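Long-range contact in beta-galactosidase (Marinomonas sp. ef1, PDB 6Y2K), which probably hydrolyses terminal beta-galactosyl residues in galactosides as a cold-active hexameric glycoside hydrolase of family GH42: residues 246-251 with 416-421. Sequence-based numbering, arbitrary orientation.
Sequences FFTAFD and FDYDAC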
loop_
_atom_site.group_PDB
_atom_site.type_symbol
_atom_site.label_atom_id
_atom_site.label_comp_id
_atom_site.label_asym_id
_atom_site.label_seq_id
_atom_site.Cartn_x
_atom_site.Cartn_y
_atom_site.Cartn_z
ATOM N N PHE A 246 27.457 -21.937 3.719
ATOM C CA PHE A 246 26.409 -22.021 2.688
ATOM C C PHE A 246 26.938 -22.762 1.469
ATOM O O PHE A 246 26.815 -22.297 0.333
ATOM C CB PHE A 246 25.869 -20.609 2.353
ATOM C CG PHE A 246 25.486 -19.833 3.576
ATOM C CD1 PHE A 246 24.239 -20.019 4.164
ATOM C CD2 PHE A 246 26.396 -18.981 4.195
ATOM C CE1 PHE A 246 23.889 -19.339 5.317
ATOM C CE2 PHE A 246 26.060 -18.316 5.359
ATOM C CZ PHE A 246 24.798 -18.486 5.916
ATOM N N PHE A 247 27.552 -23.916 1.735
ATOM C CA PHE A 247 28.217 -24.713 0.703
ATOM C C PHE A 247 28.076 -26.202 0.999
ATOM O O PHE A 247 28.543 -26.687 2.032
ATOM C CB PHE A 247 29.699 -24.341 0.552
ATOM C CG PHE A 247 30.305 -24.908 -0.688
ATOM C CD1 PHE A 247 30.148 -24.257 -1.905
ATOM C CD2 PHE A 247 30.932 -26.150 -0.663
ATOM C CE1 PHE A 247 30.655 -24.811 -3.069
ATOM C CE2 PHE A 247 31.447 -26.707 -1.818
ATOM C CZ PHE A 247 31.301 -26.042 -3.026
ATOM N N THR A 248 27.456 -26.930 0.077
ATOM C CA THR A 248 27.050 -28.307 0.331
ATOM C C THR A 248 27.454 -29.331 -0.733
ATOM O O THR A 248 27.014 -30.479 -0.669
ATOM C CB THR A 248 25.526 -28.350 0.498
ATOM O OG1 THR A 248 24.917 -27.768 -0.657
ATOM C CG2 THR A 248 25.111 -27.575 1.717
ATOM N N ALA A 249 28.316 -28.943 -1.673
ATOM C CA ALA A 249 28.569 -29.762 -2.864
ATOM C C ALA A 249 29.440 -31.004 -2.648
ATOM O O ALA A 249 29.448 -31.876 -3.511
ATOM C CB ALA A 249 29.155 -28.907 -3.979
ATOM N N PHE A 250 30.184 -31.080 -1.538
ATOM C CA PHE A 250 30.847 -32.327 -1.133
ATOM C C PHE A 250 30.499 -32.693 0.312
ATOM O O PHE A 250 30.013 -31.862 1.084
ATOM C CB PHE A 250 32.368 -32.268 -1.345
ATOM C CG PHE A 250 33.094 -31.338 -0.413
ATOM C CD1 PHE A 250 33.280 -30.008 -0.750
ATOM C CD2 PHE A 250 33.628 -31.805 0.784
ATOM C CE1 PHE A 250 33.956 -29.153 0.104
ATOM C CE2 PHE A 250 34.309 -30.948 1.644
ATOM C CZ PHE A 250 34.482 -29.626 1.299
ATOM N N ASP A 251 30.736 -33.954 0.657
ATOM C CA ASP A 251 30.466 -34.464 2.001
ATOM C C ASP A 251 31.580 -34.033 2.955
ATOM O O ASP A 251 32.673 -34.620 2.949
ATOM C CB ASP A 251 30.322 -35.989 1.944
ATOM C CG ASP A 251 29.892 -36.607 3.266
ATOM O OD1 ASP A 251 29.979 -35.947 4.320
ATOM O OD2 ASP A 251 29.470 -37.788 3.229
ATOM N N PHE A 416 22.187 -33.371 10.140
ATOM C CA PHE A 416 22.434 -32.855 8.797
ATOM C C PHE A 416 23.176 -33.909 7.972
ATOM O O PHE A 416 24.226 -34.396 8.392
ATOM C CB PHE A 416 23.273 -31.578 8.869
ATOM C CG PHE A 416 23.407 -30.868 7.551
ATOM C CD1 PHE A 416 24.426 -31.204 6.664
ATOM C CD2 PHE A 416 22.496 -29.886 7.178
ATOM C CE1 PHE A 416 24.549 -30.562 5.445
ATOM C CE2 PHE A 416 22.609 -29.245 5.951
ATOM C CZ PHE A 416 23.639 -29.581 5.085
ATOM N N ASP A 417 22.630 -34.232 6.801
ATOM C CA ASP A 417 23.153 -35.280 5.933
ATOM C C ASP A 417 23.393 -34.694 4.534
ATOM O O ASP A 417 22.441 -34.320 3.854
ATOM C CB ASP A 417 22.141 -36.433 5.882
ATOM C CG ASP A 417 22.719 -37.703 5.293
ATOM O OD1 ASP A 417 23.287 -38.518 6.052
ATOM O OD2 ASP A 417 22.581 -37.896 4.070
ATOM N N TYR A 418 24.661 -34.614 4.112
ATOM C CA TYR A 418 24.985 -34.114 2.766
ATOM C C TYR A 418 24.310 -34.931 1.652
ATOM O O TYR A 418 23.851 -34.369 0.657
ATOM C CB TYR A 418 26.501 -34.024 2.551
ATOM C CG TYR A 418 27.122 -32.901 3.344
ATOM C CD1 TYR A 418 27.165 -31.602 2.835
ATOM C CD2 TYR A 418 27.645 -33.126 4.615
ATOM C CE1 TYR A 418 27.721 -30.562 3.569
ATOM C CE2 TYR A 418 28.203 -32.092 5.356
ATOM C CZ TYR A 418 28.236 -30.812 4.828
ATOM O OH TYR A 418 28.781 -29.785 5.564
ATOM N N ASP A 419 24.205 -36.241 1.843
ATOM C CA ASP A 419 23.553 -37.082 0.852
ATOM C C ASP A 419 22.074 -36.720 0.692
ATOM O O ASP A 419 21.574 -36.666 -0.433
ATOM C CB ASP A 419 23.722 -38.570 1.170
ATOM C CG ASP A 419 23.522 -39.441 -0.042
ATOM O OD1 ASP A 419 24.450 -39.491 -0.880
ATOM O OD2 ASP A 419 22.439 -40.063 -0.162
ATOM N N ALA A 420 21.391 -36.456 1.809
ATOM C CA ALA A 420 20.005 -35.966 1.788
ATOM C C ALA A 420 19.910 -34.608 1.085
ATOM O O ALA A 420 19.015 -34.390 0.269
ATOM C CB ALA A 420 19.438 -35.864 3.202
ATOM N N CYS A 421 20.846 -33.714 1.394
ATOM C CA CYS A 421 20.922 -32.409 0.726
ATOM C C CYS A 421 20.971 -32.534 -0.803
ATOM O O CYS A 421 20.213 -31.866 -1.512
ATOM C CB CYS A 421 22.137 -31.623 1.223
ATOM S SG CYS A 421 22.125 -29.899 0.715
HETATM O O HOH W 1 28.795 -27.314 4.588
#
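Tyr-418 supplies most of the second segment's share of the contact by laying its ring against the backbone of 246-251. The carbonyl of Phe-250 sits over one face of this ring, its O 3.4 Å from Tyr-418 CD1, together with the C of Asp-251. The carbonyl oxygens of Phe-247 and Thr-248 instead lie near the ring plane, at its edge. Phe-416 packs on the ring too, placing CE1 3.6 Å above the plane and over the centre. On the face that carries Phe-250 O, the Asp-251 carboxylate slants across the rim, its OD1 3.7 Å from Tyr-418 CD2 and its plane 33° from the ring's.

At the phenol end a water in the ring plane lies 2.7 Å from Tyr-418 OH and donates to Phe-247 O at 2.6 Å, a bridge that ties the hydroxyl to the main chain of the loop. Beside the ring, Cys-421 SG approaches Thr-248 CB at 3.7 Å; the sulfur points away from the Cys-421 backbone N (chi1 -168°), on the threonine's side. Thr-248 CG2 also reaches the edge of the Phe-416 ring.

Further out, Asp-417 N-caps helix 418-426, its OD2 accepting from Ala-420 N at 2.9 Å, while Asp-251 OD1 caps helix 252-256 through Lys-254 N. The contact thus joins the loop following barrel strand 238-244 to the helix after strand 412-415, in the trimerisation-family region. Direct contacts between 246-251 and 416-421 are mostly nonpolar or C-H to oxygen. Polar links surround the packed ring: water holds the Tyr-418 hydroxyl to Phe-247 O, and Trp-422, the helix's next residue, donates NE1 directly to Thr-248 O.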